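Long-range contact in copper-containing nitrite reductase (Bradyrhizobium sp. ORS 375, PDB 6THE), which probably reduces nitrite to nitric oxide at a type 2 copper centre, using electrons relayed through a type 1 copper centre: residues A8-P20 against N194-L206. Sequence-based numbering, arbitrary orientation.
Sequences ADISREPDDVPPP and NGSVGALSKLHPL. With 9JE (pentane-1,5-diol), chain T.
His204, just past the short helix 199-203, sets its imidazole edge-on to Asp9 of the N-terminal arm and turns one face to Glu13. Its NE2-H is directed to Asp9 OD2 at 3.2 Å, the oxygen receiving it on its syn lone pair. Ring and carboxylate lie nearly coplanar, 17° apart, although the bond is bent (137° at the hydrogen). Over one face of the ring passes Glu13, whose CG sits 3.6 Å from the ring centroid in a CH-pi contact. The ring of His204 reaches the arm with its own CG beside the backbone N and anti to the carbonyl carbon (chi1 -44°). Replacing His204 by alanine would probably leave the Asp9 carboxylate without this N-H donor and strip Glu13 CG of the flat surface it rests on.

Away from the partly exposed Glu13 and His204 the packing closes. Pro14 packs its ring onto two leucines, CD 3.6 Å from Leu200 CD2 and CG 3.8 Å from Leu206 CD1, and strand 155-164 supports all three through Phe157 and Val159. The chain has the two cupredoxin beta-sandwich domains of copper nitrite reductases; the arm preceding strand 28-43, the first strand of the N-terminal domain, here packs on the connection between strands 190-193 and 206-209 of the second domain, consistent with a link between the two. Asn194 also fastens the arm: ND2 gives a hydrogen bond to Arg12 O (3.0 Å) from above the carbonyl plane, while Met160 N and Tyr158 O hold the same buried amide. Ser196 OG donates to Ser11 OG, whose hydroxyl also lies against Ala199 CB, and Ile10 CD1 rests on the backbone of Gly195. Toward solvent, beyond Pro14, the contact thins to a bound pentane-1,5-diol that touches His204 and Pro205, its O01 making a weak 3.1 Å hydrogen bond to Asp15 OD2.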
loop_
_atom_site.group_PDB
_atom_site.type_symbol
_atom_site.label_atom_id
_atom_site.label_comp_id
_atom_site.label_asym_id
_atom_site.label_seq_id
_atom_site.Cartn_x
_atom_site.Cartn_y
_atom_site.Cartn_z
ATOM N N ALA A 8 -28.215 -18.738 -8.362
ATOM C CA ALA A 8 -28.762 -17.487 -7.758
ATOM C C ALA A 8 -27.744 -16.888 -6.791
ATOM O O ALA A 8 -27.413 -15.707 -6.891
ATOM C CB ALA A 8 -30.080 -17.774 -7.079
ATOM N N ASP A 9 -27.253 -17.720 -5.862
ATOM C CA ASP A 9 -26.324 -17.288 -4.831
ATOM C C ASP A 9 -24.897 -17.641 -5.247
ATOM O O ASP A 9 -24.506 -18.807 -5.219
ATOM C CB ASP A 9 -26.703 -17.865 -3.463
ATOM C CG ASP A 9 -25.851 -17.344 -2.317
ATOM O OD1 ASP A 9 -25.299 -16.232 -2.450
ATOM O OD2 ASP A 9 -25.747 -18.056 -1.298
ATOM N N ILE A 10 -24.134 -16.607 -5.621
ATOM C CA ILE A 10 -22.774 -16.754 -6.117
ATOM C C ILE A 10 -21.785 -16.609 -4.963
ATOM O O ILE A 10 -20.610 -16.936 -5.109
ATOM C CB ILE A 10 -22.483 -15.743 -7.247
ATOM C CG1 ILE A 10 -23.022 -14.343 -6.932
ATOM C CG2 ILE A 10 -23.003 -16.256 -8.580
ATOM C CD1 ILE A 10 -22.093 -13.489 -6.098
ATOM N N SER A 11 -22.275 -16.104 -3.826
ATOM C CA SER A 11 -21.437 -15.806 -2.675
ATOM C C SER A 11 -20.868 -17.095 -2.090
ATOM O O SER A 11 -21.611 -18.038 -1.822
ATOM C CB SER A 11 -22.207 -15.032 -1.638
ATOM O OG SER A 11 -22.733 -13.834 -2.190
ATOM N N ARG A 12 -19.543 -17.121 -1.905
ATOM C CA ARG A 12 -18.897 -18.238 -1.236
ATOM C C ARG A 12 -18.896 -17.985 0.269
ATOM O O ARG A 12 -18.569 -16.890 0.722
ATOM C CB ARG A 12 -17.490 -18.499 -1.785
ATOM C CG ARG A 12 -16.861 -19.782 -1.259
ATOM C CD ARG A 12 -15.664 -20.280 -2.047
ATOM N NE ARG A 12 -16.003 -20.756 -3.382
ATOM C CZ ARG A 12 -16.404 -21.990 -3.676
ATOM N NH1 ARG A 12 -16.680 -22.312 -4.928
ATOM N NH2 ARG A 12 -16.530 -22.898 -2.724
ATOM N N GLU A 13 -19.274 -19.024 1.022
ATOM C CA GLU A 13 -19.355 -18.975 2.472
ATOM C C GLU A 13 -17.947 -18.877 3.053
ATOM O O GLU A 13 -17.026 -19.522 2.555
ATOM C CB GLU A 13 -20.096 -20.207 2.997
ATOM C CG GLU A 13 -21.537 -20.291 2.523
ATOM C CD GLU A 13 -22.271 -21.578 2.858
ATOM O OE1 GLU A 13 -21.611 -22.630 2.970
ATOM O OE2 GLU A 13 -23.508 -21.523 3.010
ATOM N N PRO A 14 -17.736 -18.065 4.117
ATOM C CA PRO A 14 -16.413 -17.913 4.723
ATOM C C PRO A 14 -15.960 -19.181 5.443
ATOM O O PRO A 14 -14.763 -19.425 5.580
ATOM C CB PRO A 14 -16.599 -16.760 5.721
ATOM C CG PRO A 14 -18.075 -16.786 6.058
ATOM C CD PRO A 14 -18.763 -17.254 4.792
ATOM N N ASP A 15 -16.936 -19.987 5.878
ATOM C CA ASP A 15 -16.688 -21.200 6.640
ATOM C C ASP A 15 -16.415 -22.372 5.699
ATOM O O ASP A 15 -16.196 -23.493 6.155
ATOM C CB ASP A 15 -17.838 -21.491 7.610
ATOM C CG ASP A 15 -19.206 -21.538 6.949
ATOM O OD1 ASP A 15 -19.572 -20.546 6.284
ATOM O OD2 ASP A 15 -19.897 -22.565 7.106
ATOM N N ASP A 16 -16.426 -22.102 4.388
ATOM C CA ASP A 16 -16.132 -23.113 3.384
ATOM C C ASP A 16 -14.617 -23.271 3.267
ATOM O O ASP A 16 -13.995 -22.725 2.356
ATOM C CB ASP A 16 -16.821 -22.798 2.053
ATOM C CG ASP A 16 -16.786 -23.938 1.048
ATOM O OD1 ASP A 16 -16.519 -25.085 1.461
ATOM O OD2 ASP A 16 -17.029 -23.671 -0.145
ATOM N N VAL A 17 -14.041 -24.023 4.212
ATOM C CA VAL A 17 -12.601 -24.196 4.323
ATOM C C VAL A 17 -12.295 -25.692 4.385
ATOM O O VAL A 17 -12.960 -26.428 5.112
ATOM C CB VAL A 17 -12.044 -23.446 5.553
ATOM C CG1 VAL A 17 -10.559 -23.699 5.772
ATOM C CG2 VAL A 17 -12.321 -21.951 5.489
ATOM N N PRO A 18 -11.295 -26.189 3.616
ATOM C CA PRO A 18 -10.859 -27.584 3.714
ATOM C C PRO A 18 -10.264 -27.898 5.086
ATOM O O PRO A 18 -9.717 -27.012 5.741
ATOM C CB PRO A 18 -9.746 -27.701 2.660
ATOM C CG PRO A 18 -9.992 -26.546 1.716
ATOM C CD PRO A 18 -10.554 -25.443 2.586
ATOM N N PRO A 19 -10.354 -29.164 5.562
ATOM C CA PRO A 19 -9.722 -29.562 6.822
ATOM C C PRO A 19 -8.201 -29.432 6.747
ATOM O O PRO A 19 -7.601 -29.750 5.721
ATOM C CB PRO A 19 -10.143 -31.030 7.003
ATOM C CG PRO A 19 -10.506 -31.498 5.610
ATOM C CD PRO A 19 -11.074 -30.275 4.919
ATOM N N PRO A 20 -7.537 -28.950 7.825
ATOM C CA PRO A 20 -6.092 -28.704 7.807
ATOM C C PRO A 20 -5.261 -29.959 7.554
ATOM O O PRO A 20 -5.641 -31.054 7.964
ATOM C CB PRO A 20 -5.789 -28.183 9.221
ATOM C CG PRO A 20 -7.118 -27.672 9.732
ATOM C CD PRO A 20 -8.148 -28.597 9.118
ATOM N N ASN A 194 -16.433 -11.641 -1.015
ATOM C CA ASN A 194 -16.942 -12.950 -1.395
ATOM C C ASN A 194 -18.126 -12.816 -2.354
ATOM O O ASN A 194 -19.178 -13.412 -2.131
ATOM C CB ASN A 194 -17.251 -13.829 -0.178
ATOM C CG ASN A 194 -16.013 -14.255 0.584
ATOM O OD1 ASN A 194 -14.961 -13.629 0.472
ATOM N ND2 ASN A 194 -16.129 -15.318 1.363
ATOM N N GLY A 195 -17.943 -12.020 -3.414
ATOM C CA GLY A 195 -18.820 -12.079 -4.572
ATOM C C GLY A 195 -19.832 -10.938 -4.648
ATOM O O GLY A 195 -19.882 -10.226 -5.650
ATOM N N SER A 196 -20.644 -10.784 -3.596
ATOM C CA SER A 196 -21.819 -9.930 -3.668
ATOM C C SER A 196 -21.863 -8.930 -2.515
ATOM O O SER A 196 -21.003 -8.942 -1.634
ATOM C CB SER A 196 -23.080 -10.758 -3.728
ATOM O OG SER A 196 -23.332 -11.397 -2.486
ATOM N N VAL A 197 -22.881 -8.061 -2.554
ATOM C CA VAL A 197 -23.150 -7.080 -1.515
ATOM C C VAL A 197 -23.924 -7.770 -0.394
ATOM O O VAL A 197 -24.982 -8.353 -0.629
ATOM C CB VAL A 197 -23.918 -5.865 -2.076
ATOM C CG1 VAL A 197 -24.425 -4.942 -0.977
ATOM C CG2 VAL A 197 -23.088 -5.086 -3.085
ATOM N N GLY A 198 -23.375 -7.695 0.824
ATOM C CA GLY A 198 -23.974 -8.320 1.992
ATOM C C GLY A 198 -23.799 -9.838 1.979
ATOM O O GLY A 198 -24.638 -10.563 2.510
ATOM N N ALA A 199 -22.698 -10.294 1.369
ATOM C CA ALA A 199 -22.383 -11.710 1.261
ATOM C C ALA A 199 -21.940 -12.253 2.618
ATOM O O ALA A 199 -22.230 -13.399 2.953
ATOM C CB ALA A 199 -21.322 -11.922 0.211
ATOM N N LEU A 200 -21.232 -11.413 3.384
ATOM C CA LEU A 200 -20.767 -11.772 4.714
ATOM C C LEU A 200 -21.496 -10.923 5.754
ATOM O O LEU A 200 -21.074 -10.850 6.907
ATOM C CB LEU A 200 -19.248 -11.576 4.796
ATOM C CG LEU A 200 -18.409 -12.283 3.731
ATOM C CD1 LEU A 200 -16.929 -12.011 3.947
ATOM C CD2 LEU A 200 -18.670 -13.782 3.718
ATOM N N SER A 201 -22.596 -10.289 5.329
ATOM C CA SER A 201 -23.410 -9.460 6.204
ATOM C C SER A 201 -24.792 -10.085 6.382
ATOM O O SER A 201 -25.099 -10.625 7.443
ATOM C CB SER A 201 -23.503 -8.045 5.686
ATOM O OG SER A 201 -22.227 -7.424 5.669
ATOM N N LYS A 202 -25.611 -10.006 5.326
ATOM C CA LYS A 202 -26.993 -10.455 5.358
ATOM C C LYS A 202 -27.071 -11.932 4.975
ATOM O O LYS A 202 -27.949 -12.649 5.454
ATOM C CB LYS A 202 -27.861 -9.520 4.501
ATOM C CG LYS A 202 -28.833 -10.175 3.525
ATOM C CD LYS A 202 -30.142 -10.634 4.137
ATOM C CE LYS A 202 -30.965 -11.477 3.185
ATOM N NZ LYS A 202 -31.997 -12.265 3.901
ATOM N N LEU A 203 -26.132 -12.382 4.133
ATOM C CA LEU A 203 -26.159 -13.731 3.587
ATOM C C LEU A 203 -25.471 -14.709 4.538
ATOM O O LEU A 203 -26.140 -15.526 5.169
ATOM C CB LEU A 203 -25.510 -13.732 2.198
ATOM C CG LEU A 203 -26.468 -13.662 1.007
ATOM C CD1 LEU A 203 -27.294 -12.384 1.023
ATOM C CD2 LEU A 203 -25.705 -13.776 -0.303
ATOM N N HIS A 204 -24.138 -14.621 4.631
ATOM C CA HIS A 204 -23.354 -15.564 5.415
ATOM C C HIS A 204 -22.521 -14.824 6.459
ATOM O O HIS A 204 -21.317 -14.646 6.276
ATOM C CB HIS A 204 -22.472 -16.429 4.500
ATOM C CG HIS A 204 -23.159 -16.939 3.279
ATOM N ND1 HIS A 204 -24.031 -18.009 3.313
ATOM C CD2 HIS A 204 -23.101 -16.539 1.990
ATOM C CE1 HIS A 204 -24.485 -18.244 2.098
ATOM N NE2 HIS A 204 -23.929 -17.354 1.267
ATOM N N PRO A 205 -23.117 -14.381 7.593
ATOM C CA PRO A 205 -22.355 -13.710 8.647
ATOM C C PRO A 205 -21.444 -14.683 9.393
ATOM O O PRO A 205 -21.853 -15.794 9.728
ATOM C CB PRO A 205 -23.439 -13.145 9.577
ATOM C CG PRO A 205 -24.633 -14.053 9.365
ATOM C CD PRO A 205 -24.548 -14.498 7.919
ATOM N N LEU A 206 -20.201 -14.247 9.628
ATOM C CA LEU A 206 -19.217 -15.012 10.380
ATOM C C LEU A 206 -19.690 -15.136 11.826
ATOM O O LEU A 206 -20.270 -14.200 12.371
ATOM C CB LEU A 206 -17.867 -14.287 10.311
ATOM C CG LEU A 206 -17.057 -14.470 9.027
ATOM C CD1 LEU A 206 -17.573 -13.565 7.917
ATOM C CD2 LEU A 206 -15.586 -14.186 9.284
HETATM C C02 9JE T . -21.742 -19.888 8.805
HETATM C C03 9JE T . -22.822 -18.877 9.094
HETATM C C04 9JE T . -23.720 -18.596 7.912
HETATM C C05 9JE T . -25.187 -18.854 8.180
HETATM C C06 9JE T . -25.497 -20.273 8.602
HETATM O O01 9JE T . -22.267 -21.194 8.633
HETATM O O07 9JE T . -25.235 -21.213 7.574
#